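Local coordinates for protein pilin (Streptococcus pyogenes serotype M1, PDB 3GLD) that builds the shaft of the bacterial pilus, whose stacked, covalently linked subunits are required for adhesion to host cells, bacterial aggregation and biofilm formation, at residues A[100-105]-A[151-156]; A[21-26]-A[39-44]; A[116-121]-A[142-147]; A[32-37]-A[68-73]. The protein carries 2 engineered substitutions. One frame throughout, in Å; residues are numbered along the deposited sequence.

From the N terminus, 21-26 comes first, and interaction 2 closes its loop when the chain returns as 39-44. Interaction 4 starts within that loop at 32-37 and closes at 68-73, so the two cross; a probable backbone hydrogen bond, Phe-39 O with Val-68 N, joins them. Interaction 1 follows in series, opening at 100-105 and closing at 151-156, and interaction 3, 116-121 with 142-147, lies within its span. Interactions 1 and 2, centres about 4 Å apart, join the sheet carrying strands 18-27 and 151-169 to that carrying 37-45 and 96-104. Interaction 3 ties a hairpin of the second sheet; interaction 4 pairs the loop before strand 37-45 with the end of neighbouring strand 65-70.

Interaction 1: A[100-105]-A[151-156]; sequences YKVTAE and IQFKNS. Engineered in segment 100-105: Ala-104 (natural residue Glu).
Val-102 and Ala-104 face Ile-151 and Phe-153 from two strand segments of different sheets, their axes 21° apart with a closest approach of 8.7 Å, a spacing too wide for backbone pairing and suited to side chains meeting between layers. Phe-153 contributes the largest share of the buried surface. Its CG lies anti to the carbonyl carbon (chi1 -72°), and the ring extends toward strand 96-104. Ala-104 CB sits over one face as a CH-pi contact, 4.1 Å from the centroid of the Phe-153 ring. At the rim the approach changes: Val-102 O lies in the ring plane, 3.9 Å from Phe-153 CZ. Val-102 CG1 serves two partners, touching Phe-153 CE2 and, also at 4.0 Å, Ile-151 CG2. The Phe-153 ring meets Phe-41 at a shallow interplanar angle and Tyr-120 edge-to-face, which places it inside the sandwich of sheets. Asn-155 takes part in the natural isopeptide cross-link with Lys-23, and its OD1 accepts a bond from Asp-116 N. Ala-104 is engineered; the natural Glu there autocatalyses that cross-link. The contact is therefore van der Waals and CH-pi in character, consistent with an isopeptide site bordered by Phe-153 and other apolar groups; the Ala-104 methyl belongs to the engineered protein.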
loop_
_atom_site.group_PDB
_atom_site.type_symbol
_atom_site.label_atom_id
_atom_site.label_comp_id
_atom_site.label_asym_id
_atom_site.label_seq_id
_atom_site.Cartn_x
_atom_site.Cartn_y
_atom_site.Cartn_z
ATOM N N TYR A 100 -6.555 6.848 -27.488
ATOM C CA TYR A 100 -7.026 7.100 -26.139
ATOM C C TYR A 100 -5.832 7.320 -25.215
ATOM O O TYR A 100 -4.699 6.977 -25.553
ATOM C CB TYR A 100 -7.806 5.906 -25.601
ATOM C CG TYR A 100 -9.069 5.549 -26.330
ATOM C CD1 TYR A 100 -9.028 4.762 -27.494
ATOM C CD2 TYR A 100 -10.303 5.989 -25.870
ATOM C CE1 TYR A 100 -10.196 4.428 -28.182
ATOM C CE2 TYR A 100 -11.469 5.655 -26.535
ATOM C CZ TYR A 100 -11.408 4.874 -27.693
ATOM O OH TYR A 100 -12.562 4.526 -28.355
ATOM N N LYS A 101 -6.107 7.832 -24.019
ATOM C CA LYS A 101 -5.102 7.908 -22.962
ATOM C C LYS A 101 -5.650 7.184 -21.745
ATOM O O LYS A 101 -6.821 7.357 -21.403
ATOM C CB LYS A 101 -4.792 9.360 -22.602
ATOM C CG LYS A 101 -4.185 10.162 -23.725
ATOM C CD LYS A 101 -3.181 11.188 -23.190
ATOM C CE LYS A 101 -2.562 11.975 -24.348
ATOM N NZ LYS A 101 -2.176 13.361 -23.965
ATOM N N VAL A 102 -4.803 6.368 -21.121
ATOM C CA VAL A 102 -5.166 5.607 -19.933
ATOM C C VAL A 102 -4.312 6.085 -18.755
ATOM O O VAL A 102 -3.081 6.106 -18.858
ATOM C CB VAL A 102 -4.936 4.110 -20.140
ATOM C CG1 VAL A 102 -5.177 3.330 -18.826
ATOM C CG2 VAL A 102 -5.850 3.586 -21.249
ATOM N N THR A 103 -4.976 6.467 -17.662
ATOM C CA THR A 103 -4.307 6.973 -16.453
ATOM C C THR A 103 -4.862 6.294 -15.188
ATOM O O THR A 103 -5.945 5.695 -15.212
ATOM C CB THR A 103 -4.435 8.506 -16.304
ATOM O OG1 THR A 103 -5.815 8.888 -16.383
ATOM C CG2 THR A 103 -3.627 9.246 -17.392
ATOM N N ALA A 104 -4.091 6.364 -14.106
ATOM C CA ALA A 104 -4.544 5.872 -12.803
ATOM C C ALA A 104 -5.070 7.058 -12.035
ATOM O O ALA A 104 -4.366 8.066 -11.898
ATOM C CB ALA A 104 -3.397 5.214 -12.052
ATOM N N GLU A 105 -6.315 6.960 -11.575
ATOM C CA GLU A 105 -6.911 7.987 -10.720
ATOM C C GLU A 105 -6.215 8.085 -9.358
ATOM O O GLU A 105 -5.757 7.071 -8.815
ATOM C CB GLU A 105 -8.391 7.704 -10.492
ATOM C CG GLU A 105 -9.265 7.979 -11.690
ATOM C CD GLU A 105 -9.554 9.456 -11.894
ATOM O OE1 GLU A 105 -10.048 10.119 -10.945
ATOM O OE2 GLU A 105 -9.302 9.949 -13.020
ATOM N N ILE A 151 -0.563 -2.590 -20.399
ATOM C CA ILE A 151 -0.987 -1.518 -19.517
ATOM C C ILE A 151 -0.814 -2.042 -18.086
ATOM O O ILE A 151 -1.548 -2.927 -17.624
ATOM C CB ILE A 151 -2.453 -1.073 -19.793
ATOM C CG1 ILE A 151 -2.707 -0.832 -21.297
ATOM C CG2 ILE A 151 -2.819 0.156 -18.961
ATOM C CD1 ILE A 151 -1.689 0.079 -22.001
ATOM N N GLN A 152 0.197 -1.512 -17.416
ATOM C CA GLN A 152 0.549 -1.909 -16.060
ATOM C C GLN A 152 0.762 -0.652 -15.236
ATOM O O GLN A 152 1.340 0.332 -15.718
ATOM C CB GLN A 152 1.812 -2.775 -16.067
ATOM C CG GLN A 152 1.529 -4.264 -16.237
ATOM C CD GLN A 152 2.685 -5.059 -16.827
ATOM O OE1 GLN A 152 3.834 -4.603 -16.853
ATOM N NE2 GLN A 152 2.376 -6.261 -17.323
ATOM N N PHE A 153 0.259 -0.690 -14.004
ATOM C CA PHE A 153 0.465 0.376 -13.034
ATOM C C PHE A 153 1.049 -0.206 -11.728
ATOM O O PHE A 153 0.621 -1.271 -11.266
ATOM C CB PHE A 153 -0.852 1.097 -12.758
ATOM C CG PHE A 153 -1.319 1.973 -13.894
ATOM C CD1 PHE A 153 -0.794 3.249 -14.072
ATOM C CD2 PHE A 153 -2.310 1.530 -14.771
ATOM C CE1 PHE A 153 -1.230 4.079 -15.121
ATOM C CE2 PHE A 153 -2.759 2.346 -15.808
ATOM C CZ PHE A 153 -2.215 3.624 -15.983
ATOM N N LYS A 154 2.020 0.489 -11.138
ATOM C CA LYS A 154 2.687 -0.007 -9.927
ATOM C C LYS A 154 2.721 1.098 -8.879
ATOM O O LYS A 154 3.565 1.982 -8.946
ATOM C CB LYS A 154 4.108 -0.497 -10.248
ATOM C CG LYS A 154 4.816 -1.209 -9.070
ATOM C CD LYS A 154 6.037 -2.051 -9.487
ATOM C CE LYS A 154 7.252 -1.178 -9.795
ATOM N NZ LYS A 154 8.531 -1.964 -9.825
ATOM N N ASN A 155 1.762 1.080 -7.955
ATOM C CA ASN A 155 1.815 1.961 -6.797
ATOM C C ASN A 155 2.752 1.384 -5.732
ATOM O O ASN A 155 3.025 0.171 -5.729
ATOM C CB ASN A 155 0.424 2.183 -6.211
ATOM C CG ASN A 155 -0.481 2.987 -7.127
ATOM O OD1 ASN A 155 -0.034 3.630 -8.098
ATOM N ND2 ASN A 155 -1.772 2.959 -6.821
ATOM N N SER A 156 3.260 2.246 -4.851
ATOM C CA SER A 156 4.143 1.798 -3.749
ATOM C C SER A 156 3.463 1.995 -2.400
ATOM O O SER A 156 2.955 3.075 -2.098
ATOM C CB SER A 156 5.506 2.508 -3.766
ATOM O OG SER A 156 6.402 1.874 -2.845
#

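Interaction 2: A[21-26]-A[39-44]; sequences VTKNLD and FTFKIE
Lys-23 meets two rings, Phe-41 with its base and Phe-39 with its end, and its bends decide which part meets which. CG leaves anti to the backbone N, and the turns at chi2 (54°) and chi4 (60°) lift the end of the side chain toward strand 37-45. Its aliphatic base borders Phe-41: CB lies 3.8 Å from Phe-41 CZ, while CG reaches that ring's edge in its plane. Farther out, NZ stands over one face of Phe-39, 4.0 Å from the ring centroid and 21° off the normal, a cation-pi geometry. CE follows the same face as a CH-pi donor. The Lys-23 and Phe-39 side chains cross at about a right angle, and CE and NZ lie side by side over the face. Lys-23 NZ also donates to Asn-24 O at 3.0 Å, meeting that oxygen from above the carbonyl plane. Val-21, with CG1 anti to its backbone N, sets that methyl over the centre of the Phe-41 ring at 4.0 Å. Leu-25 CD1 adds a looser touch, 4.4 Å from Phe-39 CZ. Lys-23 is naturally cross-linked to Asn-155, yet here Lys-23 NZ stays 3.7 Å from Asn-155 CG, much too far for a covalent bond. The unlinked amine is thus held at least by Asn-24 O and the face of Phe-39, close to its natural partner, within a buried and largely apolar setting between the sheets.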
loop_
_atom_site.group_PDB
_atom_site.type_symbol
_atom_site.label_atom_id
_atom_site.label_comp_id
_atom_site.label_asym_id
_atom_site.label_seq_id
_atom_site.Cartn_x
_atom_site.Cartn_y
_atom_site.Cartn_z
ATOM N N VAL A 21 -5.923 -4.190 -17.842
ATOM C CA VAL A 21 -5.042 -3.346 -17.032
ATOM C C VAL A 21 -4.485 -4.191 -15.888
ATOM O O VAL A 21 -5.239 -4.871 -15.200
ATOM C CB VAL A 21 -5.787 -2.132 -16.450
ATOM C CG1 VAL A 21 -4.869 -1.334 -15.510
ATOM C CG2 VAL A 21 -6.295 -1.242 -17.559
ATOM N N THR A 22 -3.170 -4.159 -15.697
ATOM C CA THR A 22 -2.553 -4.914 -14.604
ATOM C C THR A 22 -2.095 -3.936 -13.534
ATOM O O THR A 22 -1.437 -2.932 -13.827
ATOM C CB THR A 22 -1.352 -5.769 -15.068
ATOM O OG1 THR A 22 -1.799 -6.751 -16.009
ATOM C CG2 THR A 22 -0.714 -6.493 -13.896
ATOM N N LYS A 23 -2.474 -4.221 -12.295
ATOM C CA LYS A 23 -2.070 -3.384 -11.166
ATOM C C LYS A 23 -1.201 -4.197 -10.221
ATOM O O LYS A 23 -1.557 -5.314 -9.842
ATOM C CB LYS A 23 -3.310 -2.814 -10.454
ATOM C CG LYS A 23 -3.036 -1.968 -9.201
ATOM C CD LYS A 23 -2.052 -0.827 -9.470
ATOM C CE LYS A 23 -1.991 0.138 -8.328
ATOM N NZ LYS A 23 -1.554 -0.500 -7.043
ATOM N N ASN A 24 -0.047 -3.641 -9.877
ATOM C CA ASN A 24 0.841 -4.227 -8.898
ATOM C C ASN A 24 1.011 -3.257 -7.724
ATOM O O ASN A 24 0.929 -2.041 -7.893
ATOM C CB ASN A 24 2.205 -4.546 -9.523
ATOM C CG ASN A 24 2.182 -5.792 -10.417
ATOM O OD1 ASN A 24 2.549 -5.733 -11.593
ATOM N ND2 ASN A 24 1.781 -6.924 -9.853
ATOM N N LEU A 25 1.219 -3.795 -6.528
ATOM C CA LEU A 25 1.510 -2.951 -5.377
ATOM C C LEU A 25 2.879 -3.336 -4.832
ATOM O O LEU A 25 3.059 -4.413 -4.267
ATOM C CB LEU A 25 0.413 -3.081 -4.323
ATOM C CG LEU A 25 0.410 -2.182 -3.088
ATOM C CD1 LEU A 25 0.104 -0.735 -3.444
ATOM C CD2 LEU A 25 -0.628 -2.712 -2.095
ATOM N N ASP A 26 3.839 -2.450 -5.027
ATOM C CA ASP A 26 5.185 -2.642 -4.518
ATOM C C ASP A 26 5.185 -2.304 -3.023
ATOM O O ASP A 26 4.611 -1.298 -2.631
ATOM C CB ASP A 26 6.155 -1.715 -5.258
ATOM C CG ASP A 26 7.360 -2.451 -5.795
ATOM O OD1 ASP A 26 7.182 -3.432 -6.553
ATOM O OD2 ASP A 26 8.495 -2.050 -5.460
ATOM N N PHE A 39 -8.268 0.765 -6.357
ATOM C CA PHE A 39 -7.539 1.672 -7.231
ATOM C C PHE A 39 -8.301 1.746 -8.557
ATOM O O PHE A 39 -8.752 0.714 -9.070
ATOM C CB PHE A 39 -6.097 1.206 -7.461
ATOM C CG PHE A 39 -5.253 1.233 -6.225
ATOM C CD1 PHE A 39 -4.795 2.438 -5.708
ATOM C CD2 PHE A 39 -4.964 0.052 -5.540
ATOM C CE1 PHE A 39 -4.045 2.463 -4.537
ATOM C CE2 PHE A 39 -4.207 0.064 -4.373
ATOM C CZ PHE A 39 -3.738 1.267 -3.879
ATOM N N THR A 40 -8.437 2.962 -9.087
ATOM C CA THR A 40 -9.290 3.240 -10.223
ATOM C C THR A 40 -8.444 3.707 -11.413
ATOM O O THR A 40 -7.425 4.401 -11.251
ATOM C CB THR A 40 -10.381 4.284 -9.876
ATOM O OG1 THR A 40 -11.276 3.721 -8.917
ATOM C CG2 THR A 40 -11.227 4.655 -11.115
ATOM N N PHE A 41 -8.880 3.311 -12.605
ATOM C CA PHE A 41 -8.173 3.650 -13.839
ATOM C C PHE A 41 -9.172 4.213 -14.804
ATOM O O PHE A 41 -10.315 3.763 -14.857
ATOM C CB PHE A 41 -7.452 2.421 -14.415
ATOM C CG PHE A 41 -6.686 1.642 -13.372
ATOM C CD1 PHE A 41 -5.419 2.043 -12.978
ATOM C CD2 PHE A 41 -7.257 0.525 -12.763
ATOM C CE1 PHE A 41 -4.731 1.343 -11.996
ATOM C CE2 PHE A 41 -6.573 -0.181 -11.785
ATOM C CZ PHE A 41 -5.305 0.234 -11.404
ATOM N N LYS A 42 -8.729 5.220 -15.549
ATOM C CA LYS A 42 -9.568 5.967 -16.453
ATOM C C LYS A 42 -9.013 5.846 -17.872
ATOM O O LYS A 42 -7.787 5.865 -18.082
ATOM C CB LYS A 42 -9.561 7.442 -16.031
ATOM C CG LYS A 42 -10.486 8.376 -16.821
ATOM C CD LYS A 42 -10.392 9.851 -16.336
ATOM C CE LYS A 42 -9.053 10.500 -16.679
ATOM N NZ LYS A 42 -9.115 11.989 -16.471
ATOM N N ILE A 43 -9.927 5.724 -18.828
ATOM C CA ILE A 43 -9.599 5.857 -20.260
ATOM C C ILE A 43 -10.419 6.994 -20.853
ATOM O O ILE A 43 -11.619 7.088 -20.610
ATOM C CB ILE A 43 -9.870 4.552 -21.055
ATOM C CG1 ILE A 43 -9.384 4.688 -22.505
ATOM C CG2 ILE A 43 -11.341 4.205 -21.033
ATOM C CD1 ILE A 43 -8.969 3.378 -23.144
ATOM N N GLU A 44 -9.759 7.859 -21.622
ATOM C CA GLU A 44 -10.438 8.949 -22.316
ATOM C C GLU A 44 -9.897 9.111 -23.743
ATOM O O GLU A 44 -8.749 8.737 -24.018
ATOM C CB GLU A 44 -10.276 10.262 -21.552
ATOM C CG GLU A 44 -8.849 10.568 -21.149
ATOM C CD GLU A 44 -8.698 11.926 -20.486
ATOM O OE1 GLU A 44 -9.720 12.538 -20.101
ATOM O OE2 GLU A 44 -7.548 12.389 -20.354
#

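Interaction 3: A[116-121]-A[142-147]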
loop_
_atom_site.group_PDB
_atom_site.type_symbol
_atom_site.label_atom_id
_atom_site.label_comp_id
_atom_site.label_asym_id
_atom_site.label_seq_id
_atom_site.Cartn_x
_atom_site.Cartn_y
_atom_site.Cartn_z
ATOM N N ASP A 116 1.263 5.735 -9.020
ATOM C CA ASP A 116 1.868 5.709 -10.351
ATOM C C ASP A 116 1.325 6.852 -11.203
ATOM O O ASP A 116 0.110 6.988 -11.393
ATOM C CB ASP A 116 1.620 4.364 -11.035
ATOM C CG ASP A 116 2.533 4.141 -12.234
ATOM O OD1 ASP A 116 3.005 5.141 -12.815
ATOM O OD2 ASP A 116 2.790 2.968 -12.583
ATOM N N THR A 117 2.232 7.679 -11.709
ATOM C CA THR A 117 1.851 8.833 -12.520
ATOM C C THR A 117 1.836 8.518 -14.019
ATOM O O THR A 117 1.484 9.380 -14.835
ATOM C CB THR A 117 2.749 10.075 -12.246
ATOM O OG1 THR A 117 4.133 9.724 -12.423
ATOM C CG2 THR A 117 2.530 10.596 -10.814
ATOM N N THR A 118 2.200 7.283 -14.370
ATOM C CA THR A 118 2.285 6.863 -15.779
ATOM C C THR A 118 1.011 7.171 -16.577
ATOM O O THR A 118 -0.113 7.022 -16.093
ATOM C CB THR A 118 2.681 5.368 -15.910
ATOM O OG1 THR A 118 3.879 5.125 -15.156
ATOM C CG2 THR A 118 2.932 4.977 -17.364
ATOM N N SER A 119 1.210 7.634 -17.805
ATOM C CA SER A 119 0.117 7.851 -18.729
ATOM C C SER A 119 0.406 6.991 -19.936
ATOM O O SER A 119 1.522 7.014 -20.470
ATOM C CB SER A 119 0.029 9.326 -19.123
ATOM O OG SER A 119 -1.173 9.602 -19.836
ATOM N N TYR A 120 -0.587 6.210 -20.352
ATOM C CA TYR A 120 -0.446 5.391 -21.535
ATOM C C TYR A 120 -1.227 5.962 -22.714
ATOM O O TYR A 120 -2.350 6.450 -22.567
ATOM C CB TYR A 120 -0.924 3.973 -21.261
ATOM C CG TYR A 120 -0.026 3.156 -20.362
ATOM C CD1 TYR A 120 -0.248 3.094 -18.983
ATOM C CD2 TYR A 120 1.010 2.398 -20.901
ATOM C CE1 TYR A 120 0.570 2.306 -18.161
ATOM C CE2 TYR A 120 1.830 1.628 -20.101
ATOM C CZ TYR A 120 1.612 1.583 -18.737
ATOM O OH TYR A 120 2.438 0.799 -17.981
ATOM N N THR A 121 -0.621 5.913 -23.893
ATOM C CA THR A 121 -1.368 6.192 -25.104
ATOM C C THR A 121 -1.829 4.843 -25.621
ATOM O O THR A 121 -1.042 3.885 -25.681
ATOM C CB THR A 121 -0.538 6.966 -26.134
ATOM O OG1 THR A 121 -0.119 8.204 -25.543
ATOM C CG2 THR A 121 -1.376 7.280 -27.383
ATOM N N GLY A 142 -0.852 -0.439 -26.486
ATOM C CA GLY A 142 -0.567 0.652 -25.576
ATOM C C GLY A 142 0.917 0.927 -25.473
ATOM O O GLY A 142 1.743 0.045 -25.645
ATOM N N TYR A 143 1.264 2.161 -25.212
ATOM C CA TYR A 143 2.661 2.454 -25.040
ATOM C C TYR A 143 2.852 3.621 -24.130
ATOM O O TYR A 143 2.061 4.567 -24.094
ATOM C CB TYR A 143 3.376 2.690 -26.385
ATOM C CG TYR A 143 2.707 3.695 -27.297
ATOM C CD1 TYR A 143 1.818 3.275 -28.290
ATOM C CD2 TYR A 143 2.976 5.062 -27.183
ATOM C CE1 TYR A 143 1.196 4.201 -29.142
ATOM C CE2 TYR A 143 2.360 5.999 -28.034
ATOM C CZ TYR A 143 1.472 5.560 -29.003
ATOM O OH TYR A 143 0.865 6.473 -29.846
ATOM N N LYS A 144 3.913 3.505 -23.355
ATOM C CA LYS A 144 4.517 4.647 -22.735
ATOM C C LYS A 144 5.898 4.686 -23.345
ATOM O O LYS A 144 6.536 3.644 -23.566
ATOM C CB LYS A 144 4.567 4.516 -21.203
ATOM C CG LYS A 144 5.323 3.308 -20.651
ATOM C CD LYS A 144 5.663 3.519 -19.190
ATOM C CE LYS A 144 5.976 2.204 -18.484
ATOM N NZ LYS A 144 6.317 2.428 -17.042
ATOM N N GLU A 145 6.311 5.895 -23.689
ATOM C CA GLU A 145 7.680 6.189 -24.060
ATOM C C GLU A 145 8.362 5.268 -25.082
ATOM O O GLU A 145 9.551 4.953 -24.969
ATOM C CB GLU A 145 8.488 6.360 -22.779
ATOM C CG GLU A 145 7.674 7.169 -21.782
ATOM C CD GLU A 145 8.497 7.810 -20.709
ATOM O OE1 GLU A 145 9.563 7.253 -20.357
ATOM O OE2 GLU A 145 8.065 8.889 -20.227
ATOM N N GLY A 146 7.613 4.864 -26.097
ATOM C CA GLY A 146 8.225 4.269 -27.268
ATOM C C GLY A 146 8.619 2.822 -27.129
ATOM O O GLY A 146 9.428 2.293 -27.901
ATOM N N SER A 147 8.060 2.176 -26.130
ATOM C CA SER A 147 8.036 0.735 -26.142
ATOM C C SER A 147 6.570 0.338 -26.022
ATOM O O SER A 147 5.863 0.825 -25.135
ATOM C CB SER A 147 8.910 0.158 -25.019
ATOM O OG SER A 147 10.242 0.673 -25.101
HETATM O O HOH W 1 1.990 7.715 -23.379
#
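Tyr-143 O receives two donors: Thr-121 N at 3.0 Å and a water that also donates to Ser-119 O and accepts from Thr-121 OG1. The return bond, Tyr-143 N to Thr-121 O at 2.9 Å, completes an antiparallel hydrogen-bonded pair, and Gly-142 CA approaches the Thr-121 O. The Tyr-143 side chain occupies the crowded position between N and carbonyl carbon (chi1 51°), which turns it back along Thr-121. The two side chains lie side by side, with Thr-121 CG2 3.4 Å from Tyr-143 OH and Thr-121 O above one ring face; that hydroxyl has a weak bond to Gln-123 NE2. Beyond the pair, Lys-144 extends beside Tyr-120, its CG 3.9 Å from Tyr-120 CE2. Thr-118 CG2 comes over one face of the Tyr-120 ring and meets Lys-144 CD at 3.6 Å. An Asx turn positions Thr-118, its N bonding to Asp-116 OD1 at 2.8 Å. After Lys-144 the chain reverses in a type I' turn. The contact joins strands 119-129 and 134-144 at the open end of their hairpin; strand 96-104 pairs with the first by backbone hydrogen bonding between Val-102 and Tyr-120, and Tyr-120 OH spans to Gln-152 O on strand 151-169.

Interaction 4: A[32-37]-A[68-73]; sequences ALIPNT and VTYTNS
The torsions of Asn-72 (chi1 -63°, chi2 154°) swing its amide toward Ile-34, laying Ile-34 O in the plane of that amide. The resulting bond, Asn-72 ND2 to Ile-34 O, is short at 2.7 Å. A weak CA-H contact from Asn-72 CA to Ile-34 O at 3.3 Å supplements that bond. Ile-34 has CG2 anti to its backbone N, and this branch does the touching: it lies 3.8 Å from Tyr-70 CD1 and 3.6 Å from Thr-71 O. A water links the two segments, accepting from Ile-34 N and donating to Asn-72 O at 2.8 Å. The Asn-36 side chain crosses that of Asn-72 at about a right angle, their amide planes 40° apart. Farther along, loop becomes strand. Tyr-70 N gives an almost straight bond to Thr-37 O at 2.8 Å, whereas Thr-37 N meets Tyr-70 O at 3.2 Å from above the carbonyl plane, the less well aligned half of an antiparallel hydrogen-bonded pair. Asn-72 reaches beyond this contact: ND2 also bonds Tyr-190 O, and OD1 accepts from Lys-192 N. The loop between strands 18-27 and 37-45 is thereby fastened to the end of strand 65-70, packed through Ile-34 on Leu-27 and Leu-157, and joined to the loop between strands 179-185 and 196-202 in the C-terminal half of the pilin.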
loop_
_atom_site.group_PDB
_atom_site.type_symbol
_atom_site.label_atom_id
_atom_site.label_comp_id
_atom_site.label_asym_id
_atom_site.label_seq_id
_atom_site.Cartn_x
_atom_site.Cartn_y
_atom_site.Cartn_z
ATOM N N ALA A 32 4.481 -5.887 4.964
ATOM C CA ALA A 32 3.416 -4.884 5.130
ATOM C C ALA A 32 2.037 -5.507 5.132
ATOM O O ALA A 32 1.784 -6.459 4.390
ATOM C CB ALA A 32 3.501 -3.817 4.037
ATOM N N LEU A 33 1.153 -4.967 5.971
ATOM C CA LEU A 33 -0.285 -5.188 5.859
ATOM C C LEU A 33 -0.842 -4.492 4.607
ATOM O O LEU A 33 -0.349 -3.417 4.223
ATOM C CB LEU A 33 -1.013 -4.684 7.112
ATOM C CG LEU A 33 -0.903 -5.514 8.411
ATOM C CD1 LEU A 33 0.494 -5.424 9.023
ATOM C CD2 LEU A 33 -1.944 -5.033 9.403
ATOM N N ILE A 34 -1.830 -5.123 3.963
ATOM C CA ILE A 34 -2.389 -4.616 2.696
ATOM C C ILE A 34 -3.711 -3.930 3.032
ATOM O O ILE A 34 -4.610 -4.555 3.582
ATOM C CB ILE A 34 -2.612 -5.772 1.637
ATOM C CG1 ILE A 34 -1.306 -6.541 1.355
ATOM C CG2 ILE A 34 -3.255 -5.258 0.345
ATOM C CD1 ILE A 34 -0.121 -5.677 0.863
ATOM N N PRO A 35 -3.834 -2.636 2.705
ATOM C CA PRO A 35 -5.053 -1.885 3.041
ATOM C C PRO A 35 -6.292 -2.330 2.234
ATOM O O PRO A 35 -6.150 -2.759 1.093
ATOM C CB PRO A 35 -4.673 -0.432 2.701
ATOM C CG PRO A 35 -3.590 -0.566 1.665
ATOM C CD PRO A 35 -2.838 -1.808 2.007
ATOM N N ASN A 36 -7.469 -2.233 2.844
ATOM C CA ASN A 36 -8.742 -2.397 2.147
ATOM C C ASN A 36 -8.999 -1.128 1.348
ATOM O O ASN A 36 -9.368 -0.110 1.918
ATOM C CB ASN A 36 -9.924 -2.565 3.112
ATOM C CG ASN A 36 -9.733 -3.660 4.124
ATOM O OD1 ASN A 36 -10.045 -3.462 5.301
ATOM N ND2 ASN A 36 -9.255 -4.819 3.693
ATOM N N THR A 37 -8.803 -1.190 0.036
ATOM C CA THR A 37 -9.008 -0.023 -0.821
ATOM C C THR A 37 -9.208 -0.459 -2.282
ATOM O O THR A 37 -8.801 -1.550 -2.670
ATOM C CB THR A 37 -7.786 0.934 -0.768
ATOM O OG1 THR A 37 -8.045 2.115 -1.544
ATOM C CG2 THR A 37 -6.530 0.254 -1.322
ATOM N N VAL A 68 -9.554 -2.054 -9.568
ATOM C CA VAL A 68 -9.114 -3.249 -8.865
ATOM C C VAL A 68 -9.385 -2.998 -7.377
ATOM O O VAL A 68 -9.617 -1.849 -6.965
ATOM C CB VAL A 68 -7.619 -3.534 -9.093
ATOM C CG1 VAL A 68 -7.344 -3.894 -10.562
ATOM C CG2 VAL A 68 -6.755 -2.335 -8.643
ATOM N N THR A 69 -9.380 -4.064 -6.588
ATOM C CA THR A 69 -9.700 -3.995 -5.167
ATOM C C THR A 69 -8.686 -4.821 -4.396
ATOM O O THR A 69 -8.364 -5.950 -4.787
ATOM C CB THR A 69 -11.125 -4.512 -4.866
ATOM O OG1 THR A 69 -12.081 -3.564 -5.337
ATOM C CG2 THR A 69 -11.352 -4.685 -3.361
ATOM N N TYR A 70 -8.169 -4.230 -3.321
ATOM C CA TYR A 70 -7.282 -4.914 -2.389
ATOM C C TYR A 70 -8.006 -5.084 -1.050
ATOM O O TYR A 70 -8.879 -4.281 -0.704
ATOM C CB TYR A 70 -5.982 -4.110 -2.218
ATOM C CG TYR A 70 -5.035 -4.239 -3.390
ATOM C CD1 TYR A 70 -4.050 -5.217 -3.402
ATOM C CD2 TYR A 70 -5.147 -3.402 -4.501
ATOM C CE1 TYR A 70 -3.190 -5.353 -4.461
ATOM C CE2 TYR A 70 -4.279 -3.533 -5.591
ATOM C CZ TYR A 70 -3.306 -4.517 -5.552
ATOM O OH TYR A 70 -2.434 -4.679 -6.599
ATOM N N THR A 71 -7.670 -6.141 -0.315
ATOM C CA THR A 71 -8.161 -6.322 1.072
ATOM C C THR A 71 -7.048 -6.808 1.972
ATOM O O THR A 71 -5.997 -7.236 1.498
ATOM C CB THR A 71 -9.306 -7.376 1.218
ATOM O OG1 THR A 71 -8.945 -8.574 0.520
ATOM C CG2 THR A 71 -10.646 -6.851 0.752
ATOM N N ASN A 72 -7.292 -6.779 3.282
ATOM C CA ASN A 72 -6.298 -7.275 4.253
ATOM C C ASN A 72 -5.850 -8.704 3.921
ATOM O O ASN A 72 -4.673 -9.043 4.074
ATOM C CB ASN A 72 -6.838 -7.192 5.697
ATOM C CG ASN A 72 -7.138 -5.752 6.152
ATOM O OD1 ASN A 72 -7.976 -5.550 7.023
ATOM N ND2 ASN A 72 -6.459 -4.756 5.561
ATOM N N SER A 73 -6.788 -9.529 3.441
ATOM C CA SER A 73 -6.516 -10.951 3.163
ATOM C C SER A 73 -5.573 -11.201 1.979
ATOM O O SER A 73 -5.080 -12.317 1.793
ATOM C CB SER A 73 -7.834 -11.751 3.021
ATOM O OG SER A 73 -8.557 -11.332 1.866
HETATM O O HOH W 2 -3.046 -7.310 5.460
#